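Local coordinates for protein D-lactate dehydrogenase (Fermentative) (Pseudomonas aeruginosa, PDB 6ABJ) that catalyses the NAD-dependent interconversion of D-lactate and pyruvate as a tetrameric member of the D-isomer specific 2-hydroxyacid dehydrogenase family, at residues 118-123 / 314-319; 282-287 / 309-314. All blocks are in the same frame, centred on the assembly; numbering follows the deposited sequence.

Contact 1 of 2, residues 118-123 / 314-319; sequences PHAVAE and FLTREA
A120 and V121, in the first turns of helix 118-134, pack against F314, T316 and A319 where the chain enters helix 317-335. These are the two passages of the chain between the Rossmann-type NAD domain and the other, five-stranded domain, so the contact illustrates how small side chains let two such passages come close. The link is van der Waals packing, mostly of methyls. The methyl of A120 carries most of it: CB meets CB of A319 at 3.7 Å and lies 3.7 Å from OG1 and 4.0 Å from CG2 of T316. The next residue, V121, turns CG2 to CB of F314, 4.3 Å away, while its side chain also reaches I171 and T248, both NADH-binding residues, as F314 itself is.

The side-chain hydrogen bond within the two segments belongs to T316. With chi1 at 65°, its OG1 sits between its own backbone N and carbonyl carbon, at the N-cap of helix 317-335, where it accepts from the helix. The same hydroxyl is bonded to D157 of the second subunit, which joins helix start and tetramer interface. The capping bond runs from N of A319 to OG1 of T316 over 3.1 Å, with an N-H...O angle of 156°.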
loop_
_atom_site.group_PDB
_atom_site.type_symbol
_atom_site.label_atom_id
_atom_site.label_comp_id
_atom_site.label_asym_id
_atom_site.label_seq_id
_atom_site.Cartn_x
_atom_site.Cartn_y
_atom_site.Cartn_z
ATOM N N PRO B 118 13.450 24.892 14.697
ATOM C CA PRO B 118 13.380 25.340 13.321
ATOM C C PRO B 118 14.072 24.381 12.384
ATOM O O PRO B 118 13.595 24.224 11.272
ATOM C CB PRO B 118 14.086 26.704 13.340
ATOM C CG PRO B 118 14.916 26.700 14.605
ATOM C CD PRO B 118 14.183 25.859 15.566
ATOM N N HIS B 119 15.160 23.748 12.792
ATOM C CA HIS B 119 15.762 22.741 11.916
ATOM C C HIS B 119 14.852 21.546 11.649
ATOM O O HIS B 119 14.757 21.092 10.512
ATOM C CB HIS B 119 17.103 22.272 12.435
ATOM C CG HIS B 119 18.141 23.321 12.334
ATOM N ND1 HIS B 119 18.740 23.651 11.142
ATOM C CD2 HIS B 119 18.661 24.164 13.269
ATOM C CE1 HIS B 119 19.597 24.644 11.343
ATOM N NE2 HIS B 119 19.565 24.966 12.624
ATOM N N ALA B 120 14.208 21.033 12.679
ATOM C CA ALA B 120 13.322 19.886 12.494
ATOM C C ALA B 120 12.230 20.210 11.491
ATOM O O ALA B 120 11.961 19.406 10.561
ATOM C CB ALA B 120 12.719 19.434 13.800
ATOM N N VAL B 121 11.584 21.366 11.665
ATOM C CA VAL B 121 10.463 21.753 10.832
ATOM C C VAL B 121 10.893 22.085 9.396
ATOM O O VAL B 121 10.273 21.635 8.430
ATOM C CB VAL B 121 9.606 22.888 11.476
ATOM C CG1 VAL B 121 8.427 23.258 10.570
ATOM C CG2 VAL B 121 9.052 22.413 12.818
ATOM N N ALA B 122 11.988 22.810 9.227
ATOM C CA ALA B 122 12.422 23.177 7.892
ATOM C C ALA B 122 12.930 21.909 7.114
ATOM O O ALA B 122 12.717 21.796 5.922
ATOM C CB ALA B 122 13.520 24.225 7.971
ATOM N N GLU B 123 13.593 21.008 7.819
ATOM C CA GLU B 123 14.033 19.761 7.252
ATOM C C GLU B 123 12.840 18.932 6.729
ATOM O O GLU B 123 12.910 18.332 5.645
ATOM C CB GLU B 123 14.932 19.010 8.205
ATOM C CG GLU B 123 16.309 19.668 8.345
ATOM C CD GLU B 123 17.188 18.981 9.378
ATOM O OE1 GLU B 123 16.887 17.848 9.749
ATOM O OE2 GLU B 123 18.198 19.623 9.816
ATOM N N PHE B 314 7.781 18.567 13.677
ATOM C CA PHE B 314 8.649 18.614 14.873
ATOM C C PHE B 314 8.975 17.271 15.472
ATOM O O PHE B 314 9.617 17.203 16.530
ATOM C CB PHE B 314 8.062 19.561 15.940
ATOM C CG PHE B 314 6.731 19.130 16.499
ATOM C CD1 PHE B 314 6.671 18.161 17.480
ATOM C CD2 PHE B 314 5.567 19.736 16.085
ATOM C CE1 PHE B 314 5.479 17.761 18.000
ATOM C CE2 PHE B 314 4.360 19.387 16.648
ATOM C CZ PHE B 314 4.325 18.399 17.606
ATOM N N LEU B 315 8.618 16.183 14.757
ATOM C CA LEU B 315 8.789 14.841 15.271
ATOM C C LEU B 315 10.180 14.304 14.973
ATOM O O LEU B 315 10.358 13.344 14.173
ATOM C CB LEU B 315 7.696 13.872 14.750
ATOM C CG LEU B 315 7.454 12.603 15.585
ATOM C CD1 LEU B 315 6.670 12.903 16.874
ATOM C CD2 LEU B 315 6.769 11.507 14.810
ATOM N N THR B 316 11.184 14.901 15.621
ATOM C CA THR B 316 12.525 14.356 15.711
ATOM C C THR B 316 12.944 14.201 17.175
ATOM O O THR B 316 12.380 14.862 18.044
ATOM C CB THR B 316 13.571 15.222 15.056
ATOM O OG1 THR B 316 13.690 16.477 15.747
ATOM C CG2 THR B 316 13.224 15.511 13.571
ATOM N N ARG B 317 13.940 13.404 17.442
ATOM C CA ARG B 317 14.354 13.226 18.817
ATOM C C ARG B 317 14.804 14.520 19.482
ATOM O O ARG B 317 14.417 14.805 20.566
ATOM C CB ARG B 317 15.316 12.064 18.961
ATOM C CG ARG B 317 14.503 10.803 19.207
ATOM C CD ARG B 317 15.135 9.505 18.790
ATOM N NE ARG B 317 14.166 8.467 18.432
ATOM C CZ ARG B 317 13.078 8.141 19.114
ATOM N NH1 ARG B 317 12.758 8.759 20.224
ATOM N NH2 ARG B 317 12.300 7.174 18.686
ATOM N N GLU B 318 15.542 15.319 18.769
ATOM C CA GLU B 318 16.026 16.581 19.257
ATOM C C GLU B 318 14.909 17.588 19.474
ATOM O O GLU B 318 14.900 18.334 20.465
ATOM C CB GLU B 318 17.085 17.128 18.315
ATOM C CG GLU B 318 18.324 16.224 18.214
ATOM C CD GLU B 318 18.219 15.123 17.133
ATOM O OE1 GLU B 318 17.162 14.975 16.467
ATOM O OE2 GLU B 318 19.198 14.385 16.947
ATOM N N ALA B 319 13.966 17.656 18.561
ATOM C CA ALA B 319 12.897 18.592 18.685
ATOM C C ALA B 319 11.946 18.204 19.800
ATOM O O ALA B 319 11.398 19.099 20.519
ATOM C CB ALA B 319 12.133 18.757 17.354
#

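Contact 2 of 2, residues 282-287 / 309-314; sequences IFFEDR and TAHQAF
F283 lays its ring against A310, the centre of an inverse gamma turn in the loop that follows strand 306-308. Its own loop follows strand 268-273, the neighbouring parallel strand of the Rossmann-type sheet, and the pair shows how loops without regular structure can be joined by aromatic packing. From CB outward the F283 side chain meets a series of partners. CB rests 3.6 Å above the plane of the next ring, F284, displaced toward its rim. CG, set anti to the carbonyl carbon (chi1 -72°) and thereby directed at the turn, meets CB of A310 at 3.9 Å. Farther out, CD2 approaches the carbonyl carbon of A310 to 3.5 Å, and CE2 comes to 3.6 Å from N of H311. At the tip, CZ is 4.0 Å from O of T309. The ring thus spans the whole turn, and a CH-pi contact holds one face: CA of A310 stands 18° off the normal through the ring centroid, displaced toward the rim. F148 of the second subunit also meets the F283 ring, carrying this aromatic cluster into the tetramer.

The 309-314 loop lines the NADH site: OG1 of T309 is bonded to OD1 of D274, an NADH-binding residue, and the loop ends on NADH-binding F314. F284 runs alongside H311, whose ND1 bonds to OE2 of E279. F284 is met edge-to-face by F67, from the five-stranded domain. On the turn itself, F284 brings CE1 to 3.5 Å from O of A310 and places CZ next to CB of H311.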
loop_
_atom_site.group_PDB
_atom_site.type_symbol
_atom_site.label_atom_id
_atom_site.label_comp_id
_atom_site.label_asym_id
_atom_site.label_seq_id
_atom_site.Cartn_x
_atom_site.Cartn_y
_atom_site.Cartn_z
ATOM N N ILE B 282 -8.660 15.641 13.941
ATOM C CA ILE B 282 -8.424 14.613 12.899
ATOM C C ILE B 282 -7.101 13.911 13.150
ATOM O O ILE B 282 -7.038 12.710 13.190
ATOM C CB ILE B 282 -8.323 15.230 11.478
ATOM C CG1 ILE B 282 -9.535 16.108 11.133
ATOM C CG2 ILE B 282 -8.136 14.124 10.418
ATOM C CD1 ILE B 282 -10.805 15.359 10.836
ATOM N N PHE B 283 -6.054 14.707 13.263
ATOM C CA PHE B 283 -4.734 14.223 13.406
ATOM C C PHE B 283 -4.443 13.572 14.758
ATOM O O PHE B 283 -5.221 13.629 15.686
ATOM C CB PHE B 283 -3.763 15.353 13.174
ATOM C CG PHE B 283 -3.615 15.828 11.716
ATOM C CD1 PHE B 283 -4.324 15.296 10.651
ATOM C CD2 PHE B 283 -2.647 16.795 11.437
ATOM C CE1 PHE B 283 -4.095 15.787 9.353
ATOM C CE2 PHE B 283 -2.445 17.290 10.180
ATOM C CZ PHE B 283 -3.128 16.752 9.126
ATOM N N PHE B 284 -3.301 12.906 14.801
ATOM C CA PHE B 284 -2.748 12.269 15.971
ATOM C C PHE B 284 -3.522 11.083 16.434
ATOM O O PHE B 284 -3.386 10.690 17.571
ATOM C CB PHE B 284 -2.646 13.288 17.132
ATOM C CG PHE B 284 -2.120 14.618 16.708
ATOM C CD1 PHE B 284 -0.815 14.723 16.284
ATOM C CD2 PHE B 284 -2.943 15.735 16.676
ATOM C CE1 PHE B 284 -0.331 15.928 15.855
ATOM C CE2 PHE B 284 -2.473 16.945 16.247
ATOM C CZ PHE B 284 -1.158 17.048 15.855
ATOM N N GLU B 285 -4.347 10.526 15.581
ATOM C CA GLU B 285 -5.146 9.376 15.912
ATOM C C GLU B 285 -5.217 8.467 14.686
ATOM O O GLU B 285 -5.250 8.975 13.597
ATOM C CB GLU B 285 -6.533 9.906 16.120
ATOM C CG GLU B 285 -7.530 8.886 16.648
ATOM C CD GLU B 285 -7.813 9.065 18.128
ATOM O OE1 GLU B 285 -6.982 9.701 18.821
ATOM O OE2 GLU B 285 -8.890 8.590 18.570
ATOM N N ASP B 286 -5.308 7.184 14.888
ATOM C CA ASP B 286 -5.563 6.256 13.817
ATOM C C ASP B 286 -7.021 6.173 13.583
ATOM O O ASP B 286 -7.734 5.550 14.353
ATOM C CB ASP B 286 -5.022 4.904 14.133
ATOM C CG ASP B 286 -5.293 3.875 13.045
ATOM O OD1 ASP B 286 -5.920 4.166 12.007
ATOM O OD2 ASP B 286 -4.912 2.739 13.276
ATOM N N ARG B 287 -7.473 6.845 12.522
ATOM C CA ARG B 287 -8.887 6.813 12.128
ATOM C C ARG B 287 -9.168 5.904 10.939
ATOM O O ARG B 287 -10.165 6.070 10.249
ATOM C CB ARG B 287 -9.311 8.252 11.852
ATOM C CG ARG B 287 -9.249 9.108 13.123
ATOM C CD ARG B 287 -9.663 10.550 12.869
ATOM N NE ARG B 287 -9.369 11.390 14.039
ATOM C CZ ARG B 287 -10.086 11.397 15.162
ATOM N NH1 ARG B 287 -11.164 10.645 15.286
ATOM N NH2 ARG B 287 -9.711 12.178 16.163
ATOM N N THR B 309 1.432 14.732 5.926
ATOM C CA THR B 309 1.908 14.203 7.163
ATOM C C THR B 309 1.131 14.879 8.305
ATOM O O THR B 309 0.701 16.015 8.160
ATOM C CB THR B 309 3.465 14.368 7.309
ATOM O OG1 THR B 309 3.852 15.701 7.087
ATOM C CG2 THR B 309 4.214 13.474 6.245
ATOM N N ALA B 310 0.952 14.135 9.400
ATOM C CA ALA B 310 -0.040 14.492 10.404
ATOM C C ALA B 310 0.578 15.321 11.533
ATOM O O ALA B 310 0.767 14.858 12.680
ATOM C CB ALA B 310 -0.800 13.259 10.889
ATOM N N HIS B 311 0.980 16.519 11.141
ATOM C CA HIS B 311 1.727 17.468 11.973
ATOM C C HIS B 311 2.938 16.835 12.649
ATOM O O HIS B 311 3.035 16.712 13.900
ATOM C CB HIS B 311 0.829 18.161 12.978
ATOM C CG HIS B 311 1.390 19.476 13.437
ATOM N ND1 HIS B 311 0.589 20.544 13.750
ATOM C CD2 HIS B 311 2.669 19.924 13.511
ATOM C CE1 HIS B 311 1.350 21.604 13.996
ATOM N NE2 HIS B 311 2.619 21.251 13.875
ATOM N N GLN B 312 3.804 16.336 11.769
ATOM C CA GLN B 312 4.955 15.521 12.048
ATOM C C GLN B 312 6.250 16.307 11.956
ATOM O O GLN B 312 7.332 15.789 12.246
ATOM C CB GLN B 312 4.938 14.378 10.977
ATOM C CG GLN B 312 5.787 13.206 11.262
ATOM C CD GLN B 312 5.907 12.231 10.123
ATOM O OE1 GLN B 312 4.911 11.853 9.498
ATOM N NE2 GLN B 312 7.116 11.774 9.891
ATOM N N ALA B 313 6.182 17.546 11.614
ATOM C CA ALA B 313 7.382 18.333 11.285
ATOM C C ALA B 313 8.326 18.569 12.453
ATOM O O ALA B 313 9.517 18.665 12.237
ATOM C CB ALA B 313 7.011 19.684 10.669
ATOM N N PHE B 314 7.781 18.567 13.677
ATOM C CA PHE B 314 8.649 18.614 14.873
ATOM C C PHE B 314 8.975 17.271 15.472
ATOM O O PHE B 314 9.617 17.203 16.530
ATOM C CB PHE B 314 8.062 19.561 15.940
ATOM C CG PHE B 314 6.731 19.130 16.499
ATOM C CD1 PHE B 314 6.671 18.161 17.480
ATOM C CD2 PHE B 314 5.567 19.736 16.085
ATOM C CE1 PHE B 314 5.479 17.761 18.000
ATOM C CE2 PHE B 314 4.360 19.387 16.648
ATOM C CZ PHE B 314 4.325 18.399 17.606
#

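How the contacts relate
From the N terminus, the chain builds the five-stranded sheet and then crosses at helix 118-134, whose start is the first half of contact 1. The strands of the NAD domain follow. After strand 268-273, residues 282-287 open contact 2; helix 295-302 and strand 306-308 intervene before residues 309-314 close it, a short loop. F314, the last residue of contact 2, is also the first of the second half of contact 1, which closes the much longer excursion, so the loop of contact 2 falls inside that of contact 1. They also touch: O of A313 packs against CB of A120 at 3.6 Å. Together they tie the interdomain crossings to two loops of the NAD domain, beside the second subunit.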